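Local coordinates for intracellular protein transport protein USO1 (Saccharomyces cerevisiae S288c, PDB 6LSU), which is required for protein transport from the endoplasmic reticulum to the Golgi complex, acting as a membrane tether whose globular head is the part of the molecule described here, at residues Glu235-Ile240 with Ser258-Ile263; Thr194-Leu199 with Glu231-Arg236; Ser239-Glu244 with Leu251-Cys256; Leu112-Tyr117 with Leu214-Asn219; His285-Pro290 with Thr309-Val314. All blocks are in the same frame, centred on the assembly; numbering follows the deposited sequence.

Contact 1: Glu235-Ile240 with Ser258-Ile263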
# COMPACT_ATOMS: atom_id res chain seq x y z
N GLU A 235 -22.36 11.41 3.50
CA GLU A 235 -22.72 12.84 3.75
C GLU A 235 -22.38 13.18 5.21
O GLU A 235 -21.69 14.22 5.47
CB GLU A 235 -24.20 13.07 3.46
CG GLU A 235 -24.56 14.49 3.05
CD GLU A 235 -25.79 14.58 2.16
OE1 GLU A 235 -25.67 14.35 0.92
OE2 GLU A 235 -26.88 14.84 2.71
N ARG A 236 -22.80 12.31 6.12
CA ARG A 236 -22.62 12.50 7.58
C ARG A 236 -21.13 12.54 7.92
O ARG A 236 -20.67 13.52 8.54
CB ARG A 236 -23.29 11.36 8.34
CG ARG A 236 -24.81 11.33 8.21
CD ARG A 236 -25.42 10.28 9.11
NE ARG A 236 -26.78 9.92 8.74
CZ ARG A 236 -27.87 10.20 9.45
NH1 ARG A 236 -27.78 10.86 10.60
NH2 ARG A 236 -29.05 9.81 9.01
N LEU A 237 -20.39 11.51 7.52
CA LEU A 237 -18.97 11.33 7.92
C LEU A 237 -18.13 12.49 7.36
O LEU A 237 -17.31 12.99 8.14
CB LEU A 237 -18.47 9.96 7.46
CG LEU A 237 -19.06 8.77 8.23
CD1 LEU A 237 -18.43 7.45 7.78
CD2 LEU A 237 -18.88 8.95 9.72
N PHE A 238 -18.36 12.91 6.11
CA PHE A 238 -17.70 14.10 5.50
C PHE A 238 -18.03 15.41 6.23
O PHE A 238 -17.11 16.22 6.37
CB PHE A 238 -17.96 14.24 3.99
CG PHE A 238 -17.00 13.42 3.16
CD1 PHE A 238 -15.64 13.71 3.19
CD2 PHE A 238 -17.41 12.31 2.44
CE1 PHE A 238 -14.73 12.93 2.50
CE2 PHE A 238 -16.49 11.55 1.74
CZ PHE A 238 -15.15 11.86 1.78
N SER A 239 -19.23 15.59 6.79
CA SER A 239 -19.53 16.85 7.55
C SER A 239 -18.76 16.77 8.85
O SER A 239 -18.20 17.79 9.23
CB SER A 239 -20.98 17.11 7.81
OG SER A 239 -21.76 16.32 6.93
N ILE A 240 -18.71 15.60 9.49
CA ILE A 240 -17.95 15.45 10.77
C ILE A 240 -16.48 15.80 10.47
O ILE A 240 -15.90 16.59 11.19
CB ILE A 240 -18.12 14.05 11.38
CG1 ILE A 240 -19.59 13.72 11.64
CG2 ILE A 240 -17.27 13.94 12.64
CD1 ILE A 240 -19.81 12.34 12.18
N SER A 258 -11.54 5.75 8.43
CA SER A 258 -11.38 4.29 8.67
C SER A 258 -12.74 3.62 8.43
O SER A 258 -12.80 2.51 7.84
CB SER A 258 -10.89 4.06 10.04
OG SER A 258 -9.86 3.10 10.02
N LEU A 259 -13.81 4.27 8.89
CA LEU A 259 -15.18 3.76 8.69
C LEU A 259 -15.54 3.86 7.19
O LEU A 259 -16.01 2.85 6.61
CB LEU A 259 -16.16 4.51 9.61
CG LEU A 259 -17.62 4.18 9.35
CD1 LEU A 259 -17.86 2.68 9.48
CD2 LEU A 259 -18.53 4.99 10.26
N ILE A 260 -15.29 5.00 6.54
CA ILE A 260 -15.51 5.07 5.06
C ILE A 260 -14.76 3.92 4.40
O ILE A 260 -15.31 3.35 3.44
CB ILE A 260 -15.08 6.42 4.48
CG1 ILE A 260 -15.85 7.59 5.08
CG2 ILE A 260 -15.26 6.41 2.96
CD1 ILE A 260 -15.53 8.93 4.37
N ASN A 261 -13.57 3.59 4.87
CA ASN A 261 -12.74 2.53 4.27
C ASN A 261 -13.47 1.20 4.43
O ASN A 261 -13.58 0.49 3.43
CB ASN A 261 -11.32 2.55 4.85
CG ASN A 261 -10.41 1.54 4.18
OD1 ASN A 261 -10.62 0.33 4.34
ND2 ASN A 261 -9.45 2.04 3.43
N ASN A 262 -13.91 0.86 5.63
CA ASN A 262 -14.53 -0.46 5.94
C ASN A 262 -15.88 -0.59 5.20
O ASN A 262 -16.26 -1.74 4.87
CB ASN A 262 -14.74 -0.66 7.44
CG ASN A 262 -13.46 -0.92 8.21
OD1 ASN A 262 -12.49 -1.46 7.69
ND2 ASN A 262 -13.47 -0.57 9.48
N ILE A 263 -16.60 0.52 4.93
CA ILE A 263 -17.89 0.44 4.19
C ILE A 263 -17.64 0.15 2.69
O ILE A 263 -18.61 -0.37 2.05
CB ILE A 263 -18.70 1.73 4.39
CG1 ILE A 263 -19.12 1.94 5.84
CG2 ILE A 263 -19.89 1.80 3.46
CD1 ILE A 263 -19.40 3.38 6.18

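Contact 2: Thr194-Leu199 with Glu231-Arg236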
# COMPACT_ATOMS: atom_id res chain seq x y z
N THR A 194 -30.65 3.41 13.41
CA THR A 194 -30.63 4.06 14.74
C THR A 194 -29.19 4.41 15.08
O THR A 194 -28.99 5.58 15.35
CB THR A 194 -31.28 3.19 15.83
OG1 THR A 194 -32.63 2.96 15.45
CG2 THR A 194 -31.24 3.83 17.20
N MET A 195 -28.27 3.41 15.04
CA MET A 195 -26.79 3.58 15.16
C MET A 195 -26.29 4.73 14.28
O MET A 195 -25.65 5.66 14.81
CB MET A 195 -26.07 2.31 14.71
CG MET A 195 -25.43 1.56 15.82
SD MET A 195 -24.31 0.35 15.07
CE MET A 195 -24.59 -0.98 16.24
N VAL A 196 -26.59 4.68 12.98
CA VAL A 196 -26.16 5.78 12.07
C VAL A 196 -26.68 7.11 12.64
O VAL A 196 -25.91 8.12 12.61
CB VAL A 196 -26.61 5.53 10.62
CG1 VAL A 196 -26.33 6.75 9.76
CG2 VAL A 196 -25.97 4.29 10.03
N SER A 197 -27.87 7.12 13.24
CA SER A 197 -28.50 8.36 13.76
C SER A 197 -27.73 8.89 14.96
O SER A 197 -27.73 10.14 15.13
CB SER A 197 -29.96 8.18 14.07
OG SER A 197 -30.66 7.68 12.93
N LEU A 198 -27.06 8.01 15.74
CA LEU A 198 -26.19 8.46 16.87
C LEU A 198 -25.18 9.52 16.39
O LEU A 198 -24.81 10.36 17.16
CB LEU A 198 -25.48 7.26 17.50
CG LEU A 198 -26.36 6.21 18.16
CD1 LEU A 198 -25.51 5.01 18.50
CD2 LEU A 198 -27.05 6.76 19.41
N LEU A 199 -24.82 9.55 15.10
CA LEU A 199 -23.89 10.53 14.46
C LEU A 199 -24.47 11.93 14.49
O LEU A 199 -23.66 12.85 14.36
CB LEU A 199 -23.58 10.15 13.01
CG LEU A 199 -22.72 8.91 12.82
CD1 LEU A 199 -22.56 8.56 11.36
CD2 LEU A 199 -21.38 9.13 13.46
N GLU A 231 -28.08 4.41 4.62
CA GLU A 231 -28.39 5.39 5.70
C GLU A 231 -27.70 6.74 5.44
O GLU A 231 -27.54 7.55 6.41
CB GLU A 231 -28.02 4.80 7.06
CG GLU A 231 -28.88 3.60 7.44
CD GLU A 231 -30.38 3.88 7.34
OE1 GLU A 231 -30.79 5.04 7.68
OE2 GLU A 231 -31.13 2.96 6.91
N ASN A 232 -27.32 7.00 4.19
CA ASN A 232 -26.79 8.32 3.77
C ASN A 232 -25.61 8.67 4.68
O ASN A 232 -25.55 9.82 5.18
CB ASN A 232 -27.89 9.40 3.78
CG ASN A 232 -27.36 10.76 3.37
OD1 ASN A 232 -26.85 10.93 2.27
ND2 ASN A 232 -27.45 11.72 4.27
N ILE A 233 -24.71 7.71 4.88
CA ILE A 233 -23.59 7.83 5.87
C ILE A 233 -22.43 8.69 5.32
O ILE A 233 -21.86 9.47 6.13
CB ILE A 233 -23.14 6.44 6.34
CG1 ILE A 233 -22.16 6.56 7.51
CG2 ILE A 233 -22.56 5.64 5.19
CD1 ILE A 233 -22.05 5.30 8.31
N PHE A 234 -22.08 8.61 4.02
CA PHE A 234 -20.98 9.39 3.40
C PHE A 234 -21.15 10.89 3.69
O PHE A 234 -20.16 11.53 4.15
CB PHE A 234 -20.84 9.06 1.92
CG PHE A 234 -20.60 7.58 1.70
CD1 PHE A 234 -19.86 6.85 2.60
CD2 PHE A 234 -21.20 6.92 0.66
CE1 PHE A 234 -19.66 5.49 2.43
CE2 PHE A 234 -21.05 5.55 0.52
CZ PHE A 234 -20.24 4.84 1.37
N GLU A 235 -22.36 11.41 3.50
CA GLU A 235 -22.72 12.84 3.75
C GLU A 235 -22.38 13.18 5.21
O GLU A 235 -21.69 14.22 5.47
CB GLU A 235 -24.20 13.07 3.46
CG GLU A 235 -24.56 14.49 3.05
CD GLU A 235 -25.79 14.58 2.16
OE1 GLU A 235 -25.67 14.35 0.92
OE2 GLU A 235 -26.88 14.84 2.71
N ARG A 236 -22.80 12.31 6.12
CA ARG A 236 -22.62 12.50 7.58
C ARG A 236 -21.13 12.54 7.92
O ARG A 236 -20.67 13.52 8.54
CB ARG A 236 -23.29 11.36 8.34
CG ARG A 236 -24.81 11.33 8.21
CD ARG A 236 -25.42 10.28 9.11
NE ARG A 236 -26.78 9.92 8.74
CZ ARG A 236 -27.87 10.20 9.45
NH1 ARG A 236 -27.78 10.86 10.60
NH2 ARG A 236 -29.05 9.81 9.01

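Contact 3: Ser239-Glu244 with Leu251-Cys256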
# COMPACT_ATOMS: atom_id res chain seq x y z
N SER A 239 -19.23 15.59 6.79
CA SER A 239 -19.53 16.85 7.55
C SER A 239 -18.76 16.77 8.85
O SER A 239 -18.20 17.79 9.23
CB SER A 239 -20.98 17.11 7.81
OG SER A 239 -21.76 16.32 6.93
N ILE A 240 -18.71 15.60 9.49
CA ILE A 240 -17.95 15.45 10.77
C ILE A 240 -16.48 15.80 10.47
O ILE A 240 -15.90 16.59 11.19
CB ILE A 240 -18.12 14.05 11.38
CG1 ILE A 240 -19.59 13.72 11.64
CG2 ILE A 240 -17.27 13.94 12.64
CD1 ILE A 240 -19.81 12.34 12.18
N ILE A 241 -15.90 15.19 9.41
CA ILE A 241 -14.51 15.45 8.98
C ILE A 241 -14.33 16.97 8.78
O ILE A 241 -13.39 17.52 9.39
CB ILE A 241 -14.13 14.65 7.72
CG1 ILE A 241 -14.06 13.14 8.01
CG2 ILE A 241 -12.80 15.16 7.10
CD1 ILE A 241 -14.11 12.28 6.80
N GLU A 242 -15.19 17.65 8.00
CA GLU A 242 -14.99 19.12 7.80
C GLU A 242 -15.20 19.89 9.11
O GLU A 242 -14.40 20.78 9.40
CB GLU A 242 -15.81 19.74 6.67
CG GLU A 242 -15.07 20.95 6.07
CD GLU A 242 -13.55 20.87 5.84
OE1 GLU A 242 -13.05 19.85 5.28
OE2 GLU A 242 -12.85 21.85 6.23
N GLU A 243 -16.18 19.48 9.92
CA GLU A 243 -16.48 20.07 11.25
C GLU A 243 -15.25 19.91 12.18
O GLU A 243 -14.94 20.87 12.93
CB GLU A 243 -17.76 19.40 11.76
CG GLU A 243 -18.60 20.24 12.69
CD GLU A 243 -19.69 19.39 13.32
OE1 GLU A 243 -20.42 18.67 12.56
OE2 GLU A 243 -19.77 19.38 14.56
N GLU A 244 -14.48 18.82 12.11
CA GLU A 244 -13.30 18.63 13.01
C GLU A 244 -11.98 19.18 12.43
O GLU A 244 -10.95 19.07 13.12
CB GLU A 244 -13.19 17.16 13.36
CG GLU A 244 -14.31 16.71 14.28
CD GLU A 244 -14.28 17.35 15.65
OE1 GLU A 244 -13.17 17.37 16.26
OE2 GLU A 244 -15.37 17.79 16.13
N LEU A 251 -7.95 11.97 15.83
CA LEU A 251 -8.41 10.57 15.75
C LEU A 251 -9.81 10.48 15.12
O LEU A 251 -10.02 9.53 14.31
CB LEU A 251 -8.38 9.96 17.15
CG LEU A 251 -7.09 9.26 17.50
CD1 LEU A 251 -7.31 8.53 18.83
CD2 LEU A 251 -6.67 8.30 16.43
N VAL A 252 -10.71 11.42 15.44
CA VAL A 252 -12.12 11.34 14.95
C VAL A 252 -12.12 11.28 13.42
O VAL A 252 -12.84 10.43 12.87
CB VAL A 252 -13.00 12.48 15.49
CG1 VAL A 252 -14.40 12.39 14.92
CG2 VAL A 252 -13.08 12.41 17.00
N VAL A 253 -11.29 12.09 12.76
CA VAL A 253 -11.12 12.04 11.27
C VAL A 253 -10.54 10.69 10.84
O VAL A 253 -11.01 10.17 9.85
CB VAL A 253 -10.27 13.21 10.77
CG1 VAL A 253 -9.93 13.05 9.31
CG2 VAL A 253 -11.01 14.50 11.02
N ASN A 254 -9.57 10.17 11.58
CA ASN A 254 -8.98 8.82 11.32
C ASN A 254 -10.11 7.78 11.40
O ASN A 254 -10.25 6.94 10.47
CB ASN A 254 -7.89 8.51 12.34
CG ASN A 254 -6.88 7.51 11.84
OD1 ASN A 254 -5.79 7.46 12.35
ND2 ASN A 254 -7.20 6.74 10.85
N ASP A 255 -10.93 7.86 12.45
CA ASP A 255 -12.12 6.98 12.62
C ASP A 255 -13.06 7.18 11.42
O ASP A 255 -13.33 6.21 10.72
CB ASP A 255 -12.81 7.20 13.96
CG ASP A 255 -11.87 7.14 15.18
OD1 ASP A 255 -12.16 7.85 16.15
OD2 ASP A 255 -10.85 6.40 15.17
N CYS A 256 -13.45 8.41 11.12
CA CYS A 256 -14.37 8.71 9.99
C CYS A 256 -13.81 8.09 8.72
O CYS A 256 -14.57 7.26 8.10
CB CYS A 256 -14.57 10.20 9.81
SG CYS A 256 -15.64 10.89 11.09

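Contact 4: Leu112-Tyr117 with Leu214-Asn219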
# COMPACT_ATOMS: atom_id res chain seq x y z
N LEU A 112 -8.15 -0.72 16.69
CA LEU A 112 -7.05 -1.62 16.20
C LEU A 112 -7.66 -2.80 15.45
O LEU A 112 -7.15 -3.13 14.36
CB LEU A 112 -6.18 -2.09 17.36
CG LEU A 112 -5.41 -1.00 18.07
CD1 LEU A 112 -4.47 -1.57 19.12
CD2 LEU A 112 -4.63 -0.15 17.07
N GLN A 113 -8.74 -3.37 15.96
CA GLN A 113 -9.41 -4.57 15.37
C GLN A 113 -10.00 -4.24 13.99
O GLN A 113 -10.31 -5.20 13.24
CB GLN A 113 -10.52 -5.14 16.27
CG GLN A 113 -10.02 -5.74 17.58
CD GLN A 113 -11.08 -6.50 18.33
OE1 GLN A 113 -12.11 -6.91 17.78
NE2 GLN A 113 -10.84 -6.69 19.61
N ASN A 114 -10.27 -2.98 13.67
CA ASN A 114 -11.12 -2.69 12.48
C ASN A 114 -10.53 -1.60 11.58
O ASN A 114 -11.13 -1.36 10.55
CB ASN A 114 -12.56 -2.33 12.88
CG ASN A 114 -13.17 -3.30 13.88
OD1 ASN A 114 -13.61 -4.40 13.53
ND2 ASN A 114 -13.21 -2.92 15.15
N GLY A 115 -9.38 -1.01 11.93
CA GLY A 115 -8.81 0.11 11.16
C GLY A 115 -7.30 0.09 11.17
O GLY A 115 -6.74 -0.85 11.78
N LYS A 116 -6.68 1.08 10.51
CA LYS A 116 -5.20 1.29 10.43
C LYS A 116 -4.95 2.64 11.10
O LYS A 116 -5.49 3.66 10.63
CB LYS A 116 -4.67 1.27 8.99
CG LYS A 116 -4.95 -0.01 8.19
CD LYS A 116 -6.41 -0.15 7.75
CE LYS A 116 -6.83 -1.58 7.42
NZ LYS A 116 -8.30 -1.67 7.24
N TYR A 117 -4.23 2.62 12.22
CA TYR A 117 -4.10 3.80 13.10
C TYR A 117 -2.62 4.19 13.15
O TYR A 117 -1.78 3.43 12.67
CB TYR A 117 -4.86 3.51 14.39
CG TYR A 117 -6.31 3.92 14.27
CD1 TYR A 117 -7.23 3.10 13.63
CD2 TYR A 117 -6.74 5.17 14.72
CE1 TYR A 117 -8.54 3.49 13.45
CE2 TYR A 117 -8.06 5.57 14.56
CZ TYR A 117 -8.96 4.72 13.93
OH TYR A 117 -10.27 5.01 13.73
N LEU A 214 -19.74 1.75 14.76
CA LEU A 214 -20.06 1.52 13.33
C LEU A 214 -18.88 0.81 12.65
O LEU A 214 -19.11 -0.11 11.87
CB LEU A 214 -20.41 2.87 12.72
CG LEU A 214 -21.84 3.30 13.01
CD1 LEU A 214 -22.01 4.79 12.75
CD2 LEU A 214 -22.82 2.50 12.15
N MET A 215 -17.64 1.23 12.95
CA MET A 215 -16.45 0.55 12.37
C MET A 215 -16.52 -0.95 12.68
O MET A 215 -16.27 -1.74 11.75
CB MET A 215 -15.14 1.10 12.94
CG MET A 215 -14.66 2.38 12.29
SD MET A 215 -13.30 3.08 13.26
CE MET A 215 -12.24 1.63 13.16
N ALA A 216 -16.76 -1.31 13.93
CA ALA A 216 -16.81 -2.69 14.46
C ALA A 216 -17.88 -3.49 13.76
O ALA A 216 -17.65 -4.63 13.44
CB ALA A 216 -17.12 -2.69 15.93
N VAL A 217 -19.03 -2.90 13.54
CA VAL A 217 -20.22 -3.65 13.09
C VAL A 217 -20.12 -3.90 11.56
O VAL A 217 -20.41 -5.07 11.13
CB VAL A 217 -21.50 -2.92 13.53
CG1 VAL A 217 -22.69 -3.35 12.72
CG2 VAL A 217 -21.76 -3.18 15.00
N VAL A 218 -19.73 -2.89 10.77
CA VAL A 218 -19.64 -3.02 9.28
C VAL A 218 -18.41 -3.85 8.88
O VAL A 218 -18.42 -4.37 7.79
CB VAL A 218 -19.58 -1.68 8.53
CG1 VAL A 218 -20.58 -0.66 9.01
CG2 VAL A 218 -18.19 -1.07 8.57
N ASN A 219 -17.37 -3.95 9.72
CA ASN A 219 -16.12 -4.72 9.43
C ASN A 219 -16.45 -6.17 9.07
O ASN A 219 -17.15 -6.82 9.88
CB ASN A 219 -15.16 -4.68 10.63
CG ASN A 219 -13.80 -5.23 10.28
OD1 ASN A 219 -13.06 -4.57 9.54
ND2 ASN A 219 -13.51 -6.43 10.75

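Contact 5: His285-Pro290 with Thr309-Val314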
# COMPACT_ATOMS: atom_id res chain seq x y z
N HIS A 285 -11.44 17.64 -1.96
CA HIS A 285 -11.27 18.90 -1.19
C HIS A 285 -10.34 18.63 0.02
O HIS A 285 -9.48 19.52 0.37
CB HIS A 285 -12.64 19.45 -0.78
CG HIS A 285 -12.48 20.55 0.21
ND1 HIS A 285 -12.06 21.81 -0.20
CD2 HIS A 285 -12.60 20.58 1.56
CE1 HIS A 285 -11.95 22.58 0.87
NE2 HIS A 285 -12.28 21.86 1.96
N LEU A 286 -10.56 17.46 0.66
CA LEU A 286 -9.80 16.96 1.83
C LEU A 286 -8.35 16.59 1.43
O LEU A 286 -7.46 17.00 2.13
CB LEU A 286 -10.53 15.72 2.36
CG LEU A 286 -9.84 14.99 3.51
CD1 LEU A 286 -9.87 15.90 4.74
CD2 LEU A 286 -10.50 13.66 3.80
N LEU A 287 -8.16 15.88 0.31
CA LEU A 287 -6.84 15.55 -0.24
C LEU A 287 -6.09 16.84 -0.61
O LEU A 287 -4.86 16.89 -0.52
CB LEU A 287 -7.01 14.65 -1.45
CG LEU A 287 -7.36 13.19 -1.15
CD1 LEU A 287 -7.60 12.40 -2.43
CD2 LEU A 287 -6.22 12.57 -0.36
N SER A 288 -6.80 17.89 -0.96
CA SER A 288 -6.15 19.10 -1.53
C SER A 288 -5.75 20.04 -0.39
O SER A 288 -4.93 20.94 -0.63
CB SER A 288 -7.01 19.79 -2.56
OG SER A 288 -7.80 20.81 -1.94
N GLU A 289 -6.15 19.74 0.85
CA GLU A 289 -5.80 20.58 2.01
C GLU A 289 -4.31 20.92 2.12
O GLU A 289 -3.96 22.06 2.39
CB GLU A 289 -6.30 19.93 3.28
CG GLU A 289 -7.54 20.61 3.79
CD GLU A 289 -8.37 19.73 4.71
OE1 GLU A 289 -9.66 19.65 4.49
OE2 GLU A 289 -7.73 19.16 5.63
N PRO A 290 -3.36 19.99 1.99
CA PRO A 290 -1.96 20.34 2.21
C PRO A 290 -1.37 21.35 1.21
O PRO A 290 -0.32 21.83 1.49
CB PRO A 290 -1.23 19.01 2.03
CG PRO A 290 -2.30 17.98 2.18
CD PRO A 290 -3.54 18.59 1.60
N THR A 309 -4.87 7.21 4.55
CA THR A 309 -6.19 6.55 4.60
C THR A 309 -7.10 7.13 3.49
O THR A 309 -7.73 6.31 2.73
CB THR A 309 -6.81 6.65 5.98
OG1 THR A 309 -5.87 6.23 6.98
CG2 THR A 309 -8.06 5.77 6.08
N ALA A 310 -7.16 8.46 3.36
CA ALA A 310 -7.88 9.12 2.25
C ALA A 310 -7.44 8.59 0.87
O ALA A 310 -8.29 8.23 0.06
CB ALA A 310 -7.73 10.62 2.38
N LEU A 311 -6.13 8.52 0.61
CA LEU A 311 -5.54 8.01 -0.64
C LEU A 311 -5.97 6.57 -0.84
O LEU A 311 -6.22 6.21 -2.02
CB LEU A 311 -4.03 8.18 -0.64
CG LEU A 311 -3.56 9.62 -0.86
CD1 LEU A 311 -2.04 9.76 -0.64
CD2 LEU A 311 -3.91 10.13 -2.25
N ASP A 312 -6.05 5.79 0.24
CA ASP A 312 -6.39 4.33 0.19
C ASP A 312 -7.85 4.22 -0.29
O ASP A 312 -8.14 3.37 -1.11
CB ASP A 312 -6.09 3.59 1.51
CG ASP A 312 -4.61 3.37 1.77
OD1 ASP A 312 -3.77 3.55 0.81
OD2 ASP A 312 -4.27 3.02 2.92
N ILE A 313 -8.72 5.13 0.15
CA ILE A 313 -10.14 5.09 -0.25
C ILE A 313 -10.18 5.28 -1.76
O ILE A 313 -10.85 4.45 -2.42
CB ILE A 313 -10.95 6.13 0.50
CG1 ILE A 313 -11.20 5.72 1.95
CG2 ILE A 313 -12.20 6.44 -0.26
CD1 ILE A 313 -11.49 6.91 2.89
N VAL A 314 -9.49 6.30 -2.31
CA VAL A 314 -9.41 6.39 -3.79
C VAL A 314 -8.98 5.05 -4.39
O VAL A 314 -9.69 4.58 -5.32
CB VAL A 314 -8.50 7.52 -4.28
CG1 VAL A 314 -8.51 7.60 -5.78
CG2 VAL A 314 -8.91 8.88 -3.69

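Contact 1: Glu235-Ile240 with Ser258-Ile263
Leu237 drives a methyl group between Leu259 and Ile260 on the facing helix. Its CB already points toward that helix, and CG lies anti to the carbonyl carbon (chi1 -71°), which carries the forked end forward into the interface. From the fork, CD1 does most of the work: it lies 3.5 Å from Leu259 CD2, 3.7 Å from Ile260 CG1 and, more loosely, 4.5 Å from Ile263 CD1. The other branch, Leu237 CD2, meets Leu259 CD2, at 4.0 Å, and the two leucine side chains lie roughly perpendicular. A branched aliphatic tip suits this place because it can touch two neighbouring residues and, loosely, one a turn further on, without leaving a polar atom to satisfy.

Both helices belong to ARM 4 of the alpha-solenoid head. They run antiparallel, at 159°, with their axes 10.8 Å apart, so side chains rather than backbones fill the space between them. One residue on, Phe238 adds an aromatic surface. Ile260 CD1 sits over one face of its ring, 4.2 Å from the centroid, in a CH-pi contact. Toward the start of helix 233-244 the same interface continues with Ile263 on Phe234, while Leu259 also touches Leu214 and Met215 of helix 204-218.

Contact 2: Thr194-Leu199 with Glu231-Arg236
Val196 and Leu199 form the apolar side of the contact. Val196 CG2 lies 3.6 Å from Glu231 CB and 4.4 Å from Ile233 CD1, while Leu199 CD1 touches the aliphatic shaft of Arg236 at CD, 4.0 Å away. Beta-branching explains the valine: both of its methyls rest against Glu231 CB, and CG1 alone goes on to the arginine.

A second kind of contact sets a methyl on a charged plane: Val196 CG1 lies over one face of the Arg236 guanidinium, 3.4 Å from NE. The arginine reaches there with its chain extended from CG to NE.

The polar end of the arginine is held by two neighbours. It lies over the loop residue Glu231, where NE gives a weak hydrogen bond to Glu231 O (3.4 Å), and NH1 forms a salt bridge with Asp200, just past Leu199, which would balance its charge.

The contact joins helix 191-198 of ARM 3 to the start of helix 233-244 of ARM 4, with Leu199 also touching Ile211 of helix 204-218 and Ile233 resting on Leu259 and Ile263 of helix 251-264.

Contact 3: Ser239-Glu244 with Leu251-Cys256
Ile241 and Cys256 meet at the middle of the aliphatic packing, where Ile241 CG1 lies 3.5 Å from Cys256 CB and the CD1 of the same isoleucine 3.7 Å from it. The other branch, Ile241 CG2, faces Val253 CG1 at 4.2 Å. With CG1 anti to the carbonyl carbon and CG2 anti to the backbone N (chi1 -68°), each arm of the isoleucine is turned to a different partner. Replacing Ile241 by an alanine would remove both arms and would probably open a gap between the two helices, leaving Cys256 CB and Val253 CG1 without their aliphatic partner. Ile240 CG2 adds a contact with Val252 CG1, 4.0 Å away.

Sulfur enters through Cys256 SG, which rests 3.8 Å from Ile240 CG2; a cysteine fits here because its CB packs on Ile241 while the sulfur lies beside Ile240. The backbones come closest at Val253, whose CA is 5.3 Å from that of Ile241, and a short beta-branched chain is all that such an approach can take. The axes, antiparallel at 162°, approach to 9.4 Å.

At the partly exposed side, Glu244 lends only its aliphatic part: CB lies 4.2 Å from Val253 CG2, while the carboxylate turns to Arg207 in a salt bridge.

Both helices belong to ARM 4 and are joined by a short connection. Helix 204-218 touches the pair through Ile211 on Cys256, helix 280-287 through Leu286 on Ile241, and helix 301-317 through Asn306 on Val253.

Contact 4: Leu112-Tyr117 with Leu214-Asn219
Asn114 lays its amide against the last turn of helix 204-218, where it meets Ala216 and Asn219. Its CG is anti to the carbonyl carbon (chi1 -48°), which brings ND2 to 3.7 Å from Ala216 CA and OD1 to 3.3 Å from Asn219 CB. The small Ala216 lets the flat amide come close to the helix backbone. The same ND2 is hydrogen-bonded to Ser110 O, back in the preceding helix, so the amide is tied to its own chain while it packs on the other. Replacing Asn114 by an alanine would probably leave the Ser110 carbonyl without this donor and open a gap beside Ala216 and Asn219.

Met215 supplies the apolar half. Its chain bends at chi3, which turns CE toward Asn114 and Tyr117, 4.0 Å from Asn114 CB and 4.2 Å from Tyr117 CE1. The methyl comes to the edge of the tyrosine ring, near its plane, and Met215 SD lies 3.6 Å from Tyr117 OH. The flexible thioether of methionine can follow the irregular course of such a loop.

Asn219, just past the helix end, crosses Asn114 with the two amide planes 72° apart and contributes mainly its CB and CG.

The arrangement is that of a non-helical connection, the one leaving helix 103-112, laid across a helix of ARM 3 in an alpha-solenoid; Asn114 O carries it further by accepting a hydrogen bond from Asn262 of ARM 4.

Contact 5: His285-Pro290 with Thr309-Val314
Leu287 meets Ala310, Leu311 and Val314 through aliphatic groups alone, since the flat groups of 285-290 and 309-314 stay outside the interface. The His285 imidazole does not reach 309-314. The Glu289 carboxylate is engaged elsewhere, with OE2 accepting a hydrogen bond from the backbone N of Leu247. The puckered ring of Pro290 likewise turns to other partners and packs on Phe297 and Trp299.

Within the interface Leu287 is the central residue. With CG beside the backbone N and anti to the carbonyl carbon (chi1 -76°), its fork opens across the facing helix and the two methyls divide the partners. CD2 lies 3.7 Å from Ala310 CB and 3.9 Å from Leu311 CD2, whereas Leu287 CD1 meets Val314 CG2 at 4.0 Å. Ala310 and Val314 are one helical turn apart, and the leucine tip spans them.

The two segments belong to ARM 5 of the solenoid, one at the end of helix 280-287 and the other within helix 301-317. Ala310 is well matched to its position, as its single methyl leaves room for the CA atoms of Leu287 and Ala310 to come within 7.0 Å. Leu286 approaches the same methyl more loosely, its CD2 being 4.4 Å from Ala310 CB. Further along the solenoid, Leu287 touches Val340 of helix 337-346, while Leu311 and Val314 lean on Val357 and Thr361 of helix 354-366.

How the contacts relate
From the N terminus, contact 4 opens first, in the connection after helix 103-112, and closes on helix 204-218 of ARM 3, tying the two together. Contact 2 opens inside that span, on 194-199, and closes beyond it on 231-236, so the two cross. Contact 1 begins where contact 2 ends, sharing Glu235 and Arg236. Contact 3 starts from the same stretch and closes earlier, inside the span of contact 1. Contact 5 follows in series. Contact 2 ties ARM 3 to ARM 4, contacts 1 and 3 hold ARM 4 together, and contact 5 lies in ARM 5. Asn262 ND2 on Asn114 O joins contact 4 to contact 1; Ile260 on Ile313 and Ile241 on Leu286 lead to contact 5.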